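Local coordinates for protein orotidine 5'-phosphate decarboxylase (Streptomyces avermitilis, PDB 3V75) that probably catalyses the decarboxylation of orotidine 5'-phosphate to UMP, the last step of de novo UMP synthesis, at residues R108-R120 against F134-V148. Numbering follows the deposited sequence.
Sequences RAAGALVVMDAKR and FLRKDSPLFSDALTV
R108 grips D144 side-on: NE reaches OD2 at 2.9 Å from above the carboxylate plane, NH2 meets OD1 at 2.9 Å on the syn side but 25° out of that plane, and the rim of the F142 ring, through CE2, comes over one guanidinium face, the two planes 62° apart. R30 forms a further salt bridge with OD1. The anti lone pair of OD2 also takes the backbone N of V114 (2.9 Å), so one carboxylate joins the last part of helix 93-109 to strand 113-120. A lysine in place of R108 would probably lose the two-nitrogen grip, leaving the D144 carboxylate to R30 and V114 N and the F142 rim without the guanidinium beside it. At the other end T147 OG1 gives its proton to D117 OD1 (2.7 Å) and accepts from K119 N (2.9 Å). Between these clusters, strands 113-120 and 145-148 pair in parallel as neighbours in the TIM barrel, joined by helix 124-134 in a right-handed beta-alpha-beta crossover; a beta bulge shifts the register between M116 and R120. Outside the barrel wall, selenomethionine M116, bent at chi2 and chi3, packs CG against F134 CD1 (3.7 Å), while its SE makes an oblique Met-aromatic contact with the same ring. NZ of K119, the predicted proton donor, forms a salt bridge with D117 OD1 from the face opposite T147 OG1; further salt bridges join K83 to D117 OD2 and D122 of the second subunit to K119.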
ATOM      1  N   ARG A 108      21.910   4.676   2.129  1.00  9.38           N
ATOM      2  CA  ARG A 108      22.567   3.408   2.417  1.00  9.90           C
ATOM      3  C   ARG A 108      24.071   3.503   2.168  1.00 12.11           C
ATOM      4  O   ARG A 108      24.860   2.880   2.903  1.00 11.82           O
ATOM      5  CB  ARG A 108      21.904   2.251   1.629  1.00 11.19           C
ATOM      6  CG  ARG A 108      20.389   2.065   1.993  1.00  9.06           C
ATOM      7  CD  ARG A 108      19.749   0.786   1.368  1.00 12.23           C
ATOM      8  NE  ARG A 108      20.207  -0.413   2.093  1.00 11.47           N
ATOM      9  CZ  ARG A 108      21.162  -1.252   1.669  1.00 11.69           C
ATOM     10  NH1 ARG A 108      21.764  -1.065   0.488  1.00 15.77           N
ATOM     11  NH2 ARG A 108      21.520  -2.263   2.433  1.00 14.19           N
ATOM     12  N   ALA A 109      24.482   4.249   1.147  1.00 10.21           N
ATOM     13  CA  ALA A 109      25.913   4.434   0.890  1.00 13.42           C
ATOM     14  C   ALA A 109      26.610   5.141   2.069  1.00 11.42           C
ATOM     15  O   ALA A 109      27.798   4.903   2.334  1.00 14.48           O
ATOM     16  CB  ALA A 109      26.139   5.234  -0.395  1.00 12.14           C
ATOM     17  N   ALA A 110      25.861   6.000   2.778  1.00 11.10           N
ATOM     18  CA  ALA A 110      26.390   6.707   3.962  1.00 11.15           C
ATOM     19  C   ALA A 110      26.392   5.825   5.193  1.00 10.61           C
ATOM     20  O   ALA A 110      26.906   6.223   6.247  1.00 11.61           O
ATOM     21  CB  ALA A 110      25.565   7.975   4.234  1.00 10.70           C
ATOM     22  N   GLY A 111      25.836   4.617   5.072  1.00 10.62           N
ATOM     23  CA  GLY A 111      25.843   3.681   6.180  1.00 10.07           C
ATOM     24  C   GLY A 111      24.603   3.715   7.066  1.00  9.71           C
ATOM     25  O   GLY A 111      24.561   3.001   8.076  1.00 12.13           O
ATOM     26  N   ALA A 112      23.591   4.492   6.689  1.00  8.58           N
ATOM     27  CA  ALA A 112      22.325   4.472   7.413  1.00  8.41           C
ATOM     28  C   ALA A 112      21.481   3.295   6.919  1.00  7.78           C
ATOM     29  O   ALA A 112      21.543   2.953   5.725  1.00 10.47           O
ATOM     30  CB  ALA A 112      21.569   5.740   7.199  1.00 10.74           C
ATOM     31  N   LEU A 113      20.736   2.660   7.820  1.00  7.15           N
ATOM     32  CA  LEU A 113      19.741   1.679   7.398  1.00  6.87           C
ATOM     33  C   LEU A 113      18.552   2.443   6.876  1.00  7.15           C
ATOM     34  O   LEU A 113      18.269   3.546   7.347  1.00  7.31           O
ATOM     35  CB  LEU A 113      19.335   0.799   8.582  1.00  7.83           C
ATOM     36  CG  LEU A 113      20.504  -0.040   9.121  1.00  7.87           C
ATOM     37  CD1 LEU A 113      20.051  -0.834  10.334  1.00 11.58           C
ATOM     38  CD2 LEU A 113      21.002  -1.010   8.051  1.00 13.84           C
ATOM     39  N   VAL A 114      17.827   1.864   5.929  1.00  5.98           N
ATOM     40  CA  VAL A 114      16.620   2.488   5.394  1.00  6.30           C
ATOM     41  C   VAL A 114      15.416   1.570   5.550  1.00  5.71           C
ATOM     42  O   VAL A 114      15.413   0.439   5.044  1.00  6.07           O
ATOM     43  CB  VAL A 114      16.800   2.864   3.912  1.00  6.93           C
ATOM     44  CG1 VAL A 114      15.471   3.368   3.299  1.00  8.42           C
ATOM     45  CG2 VAL A 114      17.898   3.945   3.783  1.00  7.94           C
ATOM     46  N   VAL A 115      14.405   2.074   6.242  1.00  5.03           N
ATOM     47  CA  VAL A 115      13.126   1.417   6.352  1.00  4.71           C
ATOM     48  C   VAL A 115      12.201   2.115   5.386  1.00  6.08           C
ATOM     49  O   VAL A 115      11.852   3.293   5.577  1.00  6.26           O
ATOM     50  CB  VAL A 115      12.562   1.537   7.788  1.00  5.39           C
ATOM     51  CG1 VAL A 115      11.131   0.981   7.845  1.00  7.64           C
ATOM     52  CG2 VAL A 115      13.492   0.829   8.746  1.00  7.44           C
HETATM   53  N   MSE A 116      11.783   1.404   4.339  1.00  5.87           N
HETATM   54  CA  MSE A 116      10.881   1.992   3.363  1.00  4.97           C
HETATM   55  C   MSE A 116       9.465   1.973   3.947  1.00  5.31           C
HETATM   56  O   MSE A 116       8.861   0.891   4.122  1.00  5.25           O
HETATM   57  CB  MSE A 116      10.936   1.217   2.059  1.00  5.30           C
HETATM   58  CG  MSE A 116       9.872   1.670   1.072  1.00  5.40           C
HETATM   59 SE   MSE A 116      10.199   3.479   0.373  0.80  8.19          SE
HETATM   60  CE  MSE A 116      11.872   3.110  -0.501  1.00  7.10           C
ATOM     61  N   ASP A 117       8.898   3.142   4.255  1.00  4.60           N
ATOM     62  CA  ASP A 117       7.532   3.157   4.766  1.00  4.31           C
ATOM     63  C   ASP A 117       6.562   3.336   3.606  1.00  3.23           C
ATOM     64  O   ASP A 117       6.253   4.459   3.153  1.00  3.87           O
ATOM     65  CB  ASP A 117       7.344   4.238   5.843  1.00  3.37           C
ATOM     66  CG  ASP A 117       6.115   4.030   6.648  1.00  5.11           C
ATOM     67  OD1 ASP A 117       5.238   3.202   6.247  1.00  4.26           O
ATOM     68  OD2 ASP A 117       5.963   4.669   7.722  1.00  6.48           O
ATOM     69  N   ALA A 118       6.113   2.189   3.099  1.00  3.04           N
ATOM     70  CA  ALA A 118       5.239   2.140   1.926  1.00  3.95           C
ATOM     71  C   ALA A 118       3.931   1.383   2.222  1.00  2.68           C
ATOM     72  O   ALA A 118       2.985   1.400   1.407  1.00  3.58           O
ATOM     73  CB  ALA A 118       5.985   1.495   0.768  1.00  4.25           C
ATOM     74  N   LYS A 119       3.869   0.733   3.387  1.00  4.24           N
ATOM     75  CA  LYS A 119       2.639   0.044   3.843  1.00  4.41           C
ATOM     76  C   LYS A 119       1.972  -0.752   2.722  1.00  3.25           C
ATOM     77  O   LYS A 119       0.784  -0.577   2.423  1.00  4.40           O
ATOM     78  CB  LYS A 119       1.663   1.016   4.519  1.00  4.07           C
ATOM     79  CG  LYS A 119       2.253   1.624   5.814  1.00  4.23           C
ATOM     80  CD  LYS A 119       1.190   2.462   6.516  1.00  4.77           C
ATOM     81  CE  LYS A 119       1.753   3.154   7.799  1.00  5.59           C
ATOM     82  NZ  LYS A 119       2.804   4.185   7.448  1.00  4.77           N
ATOM     83  N   ARG A 120       2.762  -1.629   2.102  1.00  2.99           N
ATOM     84  CA  ARG A 120       2.224  -2.441   0.988  1.00  2.74           C
ATOM     85  C   ARG A 120       1.563  -3.690   1.529  1.00  3.66           C
ATOM     86  O   ARG A 120       1.943  -4.229   2.574  1.00  5.52           O
ATOM     87  CB  ARG A 120       3.350  -2.846   0.023  1.00  4.85           C
ATOM     88  CG  ARG A 120       4.121  -1.646  -0.560  1.00  4.54           C
ATOM     89  CD  ARG A 120       3.186  -0.667  -1.284  1.00  4.38           C
ATOM     90  NE  ARG A 120       3.918   0.192  -2.244  1.00  4.00           N
ATOM     91  CZ  ARG A 120       3.923   1.534  -2.282  1.00  3.94           C
ATOM     92  NH1 ARG A 120       3.252   2.247  -1.361  1.00  3.66           N
ATOM     93  NH2 ARG A 120       4.603   2.140  -3.254  1.00  5.50           N
ATOM     94  N   PHE A 134      11.281  -3.719  -3.367  1.00  7.05           N
ATOM     95  CA  PHE A 134      11.882  -3.115  -2.170  1.00  7.18           C
ATOM     96  C   PHE A 134      12.891  -3.994  -1.419  1.00  9.94           C
ATOM     97  O   PHE A 134      13.610  -3.472  -0.550  1.00  9.27           O
ATOM     98  CB  PHE A 134      10.781  -2.713  -1.187  1.00  7.52           C
ATOM     99  CG  PHE A 134       9.845  -1.671  -1.726  1.00  4.87           C
ATOM    100  CD1 PHE A 134      10.302  -0.394  -1.978  1.00  7.26           C
ATOM    101  CD2 PHE A 134       8.519  -1.972  -2.014  1.00  6.80           C
ATOM    102  CE1 PHE A 134       9.438   0.591  -2.500  1.00  7.94           C
ATOM    103  CE2 PHE A 134       7.661  -1.024  -2.525  1.00  7.47           C
ATOM    104  CZ  PHE A 134       8.112   0.285  -2.776  1.00  7.00           C
ATOM    105  N   LEU A 135      12.923  -5.306  -1.667  1.00  8.28           N
ATOM    106  CA  LEU A 135      13.634  -6.228  -0.759  1.00  8.77           C
ATOM    107  C   LEU A 135      14.652  -7.091  -1.443  1.00 12.18           C
ATOM    108  O   LEU A 135      15.211  -7.985  -0.818  1.00 14.82           O
ATOM    109  CB  LEU A 135      12.640  -7.115   0.007  1.00  9.90           C
ATOM    110  CG  LEU A 135      11.680  -6.326   0.915  1.00  9.00           C
ATOM    111  CD1 LEU A 135      10.507  -7.196   1.355  1.00 13.53           C
ATOM    112  CD2 LEU A 135      12.398  -5.661   2.115  1.00 10.90           C
ATOM    113  N   ARG A 136      14.908  -6.861  -2.715  1.00 11.48           N
ATOM    114  CA  ARG A 136      15.946  -7.628  -3.373  1.00 18.71           C
ATOM    115  C   ARG A 136      17.078  -6.699  -3.782  1.00 15.65           C
ATOM    116  O   ARG A 136      16.801  -5.595  -4.249  1.00 14.94           O
ATOM    117  CB  ARG A 136      15.358  -8.316  -4.591  1.00 21.40           C
ATOM    118  CG  ARG A 136      16.301  -9.370  -5.064  1.00 26.49           C
ATOM    119  CD  ARG A 136      15.560 -10.375  -5.883  1.00 23.64           C
ATOM    120  NE  ARG A 136      15.241  -9.837  -7.191  1.00 30.93           N
ATOM    121  CZ  ARG A 136      14.545 -10.548  -8.069  1.00 38.85           C
ATOM    122  NH1 ARG A 136      14.152 -11.781  -7.700  1.00 36.61           N
ATOM    123  NH2 ARG A 136      14.272 -10.063  -9.281  1.00 39.29           N
ATOM    124  N   LYS A 137      18.340  -7.126  -3.697  1.00 20.00           N
ATOM    125  CA  LYS A 137      19.416  -6.122  -3.892  1.00 28.14           C
ATOM    126  C   LYS A 137      19.577  -5.454  -5.229  1.00 23.28           C
ATOM    127  O   LYS A 137      20.206  -4.393  -5.336  1.00 34.71           O
ATOM    128  CB  LYS A 137      20.761  -6.667  -3.497  1.00 37.66           C
ATOM    129  CG  LYS A 137      21.174  -7.856  -4.341  1.00 34.17           C
ATOM    130  CD  LYS A 137      22.648  -8.010  -4.086  1.00 31.24           C
ATOM    131  CE  LYS A 137      23.289  -9.020  -5.029  1.00 32.95           C
ATOM    132  NZ  LYS A 137      24.734  -9.000  -4.640  1.00 40.28           N
ATOM    133  N   ASP A 138      19.049  -6.074  -6.280  1.00 20.55           N
ATOM    134  CA  ASP A 138      19.148  -5.491  -7.613  1.00 31.03           C
ATOM    135  C   ASP A 138      18.101  -4.408  -7.855  1.00 21.56           C
ATOM    136  O   ASP A 138      18.095  -3.760  -8.913  1.00 25.71           O
ATOM    137  CB  ASP A 138      18.901  -6.602  -8.680  1.00 26.27           C
ATOM    138  CG  ASP A 138      17.430  -7.129  -8.668  1.00 30.95           C
ATOM    139  OD1 ASP A 138      16.813  -7.328  -7.573  1.00 33.66           O
ATOM    140  OD2 ASP A 138      16.852  -7.367  -9.758  1.00 45.16           O
ATOM    141  N   SER A 139      17.175  -4.216  -6.934  1.00 17.49           N
ATOM    142  CA  SER A 139      16.112  -3.252  -7.222  0.60 23.75           C
ATOM    143  C   SER A 139      16.559  -1.841  -6.990  1.00 17.58           C
ATOM    144  O   SER A 139      17.336  -1.590  -6.059  1.00 13.46           O
ATOM    145  CB  SER A 139      14.939  -3.471  -6.359  0.60 15.84           C
ATOM    146  OG  SER A 139      14.077  -2.367  -6.598  0.60 12.37           O
ATOM    147  N   PRO A 140      16.074  -0.881  -7.843  1.00 17.61           N
ATOM    148  CA  PRO A 140      16.507   0.500  -7.610  1.00 25.94           C
ATOM    149  C   PRO A 140      15.827   1.067  -6.355  1.00  9.26           C
ATOM    150  O   PRO A 140      16.215   2.153  -5.999  1.00 16.86           O
ATOM    151  CB  PRO A 140      16.010   1.252  -8.864  1.00 25.97           C
ATOM    152  CG  PRO A 140      14.784   0.439  -9.282  1.00 26.25           C
ATOM    153  CD  PRO A 140      15.236  -0.987  -9.060  1.00 29.10           C
ATOM    154  N   LEU A 141      14.870   0.360  -5.728  1.00 11.17           N
ATOM    155  CA  LEU A 141      14.341   0.806  -4.407  1.00 11.62           C
ATOM    156  C   LEU A 141      14.745  -0.079  -3.216  1.00  9.65           C
ATOM    157  O   LEU A 141      14.089  -0.038  -2.159  1.00  9.26           O
ATOM    158  CB  LEU A 141      12.824   1.026  -4.440  1.00 11.06           C
ATOM    159  CG  LEU A 141      12.344   2.127  -5.390  1.00  9.01           C
ATOM    160  CD1 LEU A 141      10.895   1.881  -5.832  1.00 12.98           C
ATOM    161  CD2 LEU A 141      12.429   3.461  -4.665  1.00 10.14           C
ATOM    162  N   PHE A 142      15.810  -0.880  -3.382  1.00  9.59           N
ATOM    163  CA  PHE A 142      16.224  -1.822  -2.332  1.00  8.77           C
ATOM    164  C   PHE A 142      16.393  -1.103  -1.001  1.00  8.16           C
ATOM    165  O   PHE A 142      17.161  -0.136  -0.915  1.00  9.73           O
ATOM    166  CB  PHE A 142      17.544  -2.522  -2.670  1.00 10.79           C
ATOM    167  CG  PHE A 142      18.015  -3.506  -1.597  1.00 11.22           C
ATOM    168  CD1 PHE A 142      17.170  -4.489  -1.106  1.00 12.39           C
ATOM    169  CD2 PHE A 142      19.311  -3.451  -1.103  1.00 22.33           C
ATOM    170  CE1 PHE A 142      17.594  -5.404  -0.124  1.00 14.70           C
ATOM    171  CE2 PHE A 142      19.764  -4.398  -0.154  1.00 23.21           C
ATOM    172  CZ  PHE A 142      18.896  -5.340   0.359  1.00 18.35           C
ATOM    173  N   SER A 143      15.711  -1.602   0.018  1.00  7.36           N
ATOM    174  CA  SER A 143      15.715  -1.019   1.355  1.00  8.61           C
ATOM    175  C   SER A 143      16.009  -2.122   2.374  1.00  9.70           C
ATOM    176  O   SER A 143      15.799  -3.310   2.105  1.00 11.19           O
ATOM    177  CB  SER A 143      14.347  -0.374   1.643  1.00  7.74           C
ATOM    178  OG  SER A 143      14.057   0.655   0.694  1.00  7.74           O
ATOM    179  N   ASP A 144      16.473  -1.742   3.563  1.00  6.37           N
ATOM    180  CA  ASP A 144      16.791  -2.736   4.581  1.00  7.92           C
ATOM    181  C   ASP A 144      15.548  -3.339   5.214  1.00  7.51           C
ATOM    182  O   ASP A 144      15.589  -4.447   5.748  1.00  7.72           O
ATOM    183  CB  ASP A 144      17.668  -2.081   5.641  1.00  7.86           C
ATOM    184  CG  ASP A 144      18.965  -1.650   5.054  1.00  8.31           C
ATOM    185  OD1 ASP A 144      19.784  -2.554   4.738  1.00  9.24           O
ATOM    186  OD2 ASP A 144      19.171  -0.423   4.818  1.00  7.73           O
ATOM    187  N   ALA A 145      14.434  -2.618   5.165  1.00  5.87           N
ATOM    188  CA  ALA A 145      13.155  -3.183   5.589  1.00  5.03           C
ATOM    189  C   ALA A 145      12.008  -2.477   4.904  1.00  4.99           C
ATOM    190  O   ALA A 145      12.190  -1.393   4.336  1.00  6.59           O
ATOM    191  CB  ALA A 145      12.995  -3.116   7.130  1.00  6.54           C
ATOM    192  N   LEU A 146      10.817  -3.077   4.976  1.00  4.74           N
ATOM    193  CA  LEU A 146       9.636  -2.533   4.323  1.00  4.25           C
ATOM    194  C   LEU A 146       8.493  -2.599   5.300  1.00  3.77           C
ATOM    195  O   LEU A 146       8.295  -3.636   5.948  1.00  4.89           O
ATOM    196  CB  LEU A 146       9.301  -3.401   3.097  1.00  4.49           C
ATOM    197  CG  LEU A 146       8.026  -3.053   2.340  1.00  5.65           C
ATOM    198  CD1 LEU A 146       8.056  -1.650   1.680  1.00  6.86           C
ATOM    199  CD2 LEU A 146       7.713  -4.197   1.294  1.00  4.80           C
ATOM    200  N   THR A 147       7.705  -1.530   5.408  1.00  3.50           N
ATOM    201  CA  THR A 147       6.468  -1.621   6.184  1.00  3.89           C
ATOM    202  C   THR A 147       5.388  -2.269   5.303  1.00  4.61           C
ATOM    203  O   THR A 147       5.236  -1.939   4.102  1.00  4.27           O
ATOM    204  CB  THR A 147       5.959  -0.240   6.716  1.00  3.98           C
ATOM    205  OG1 THR A 147       5.693   0.617   5.602  1.00  4.06           O
ATOM    206  CG2 THR A 147       7.019   0.423   7.651  1.00  6.39           C
ATOM    207  N   VAL A 148       4.615  -3.163   5.927  1.00  3.49           N
ATOM    208  CA  VAL A 148       3.546  -3.903   5.228  1.00  3.56           C
ATOM    209  C   VAL A 148       2.288  -3.941   6.056  1.00  3.90           C
ATOM    210  O   VAL A 148       2.328  -3.920   7.301  1.00  5.01           O
ATOM    211  CB  VAL A 148       3.973  -5.359   4.856  1.00  4.47           C
ATOM    212  CG1 VAL A 148       5.142  -5.327   3.865  1.00  5.01           C
ATOM    213  CG2 VAL A 148       4.378  -6.163   6.112  1.00  6.36           C
TER
HETATM  214  O   HOH W   1      21.906   0.426   4.742  1.00 16.26           O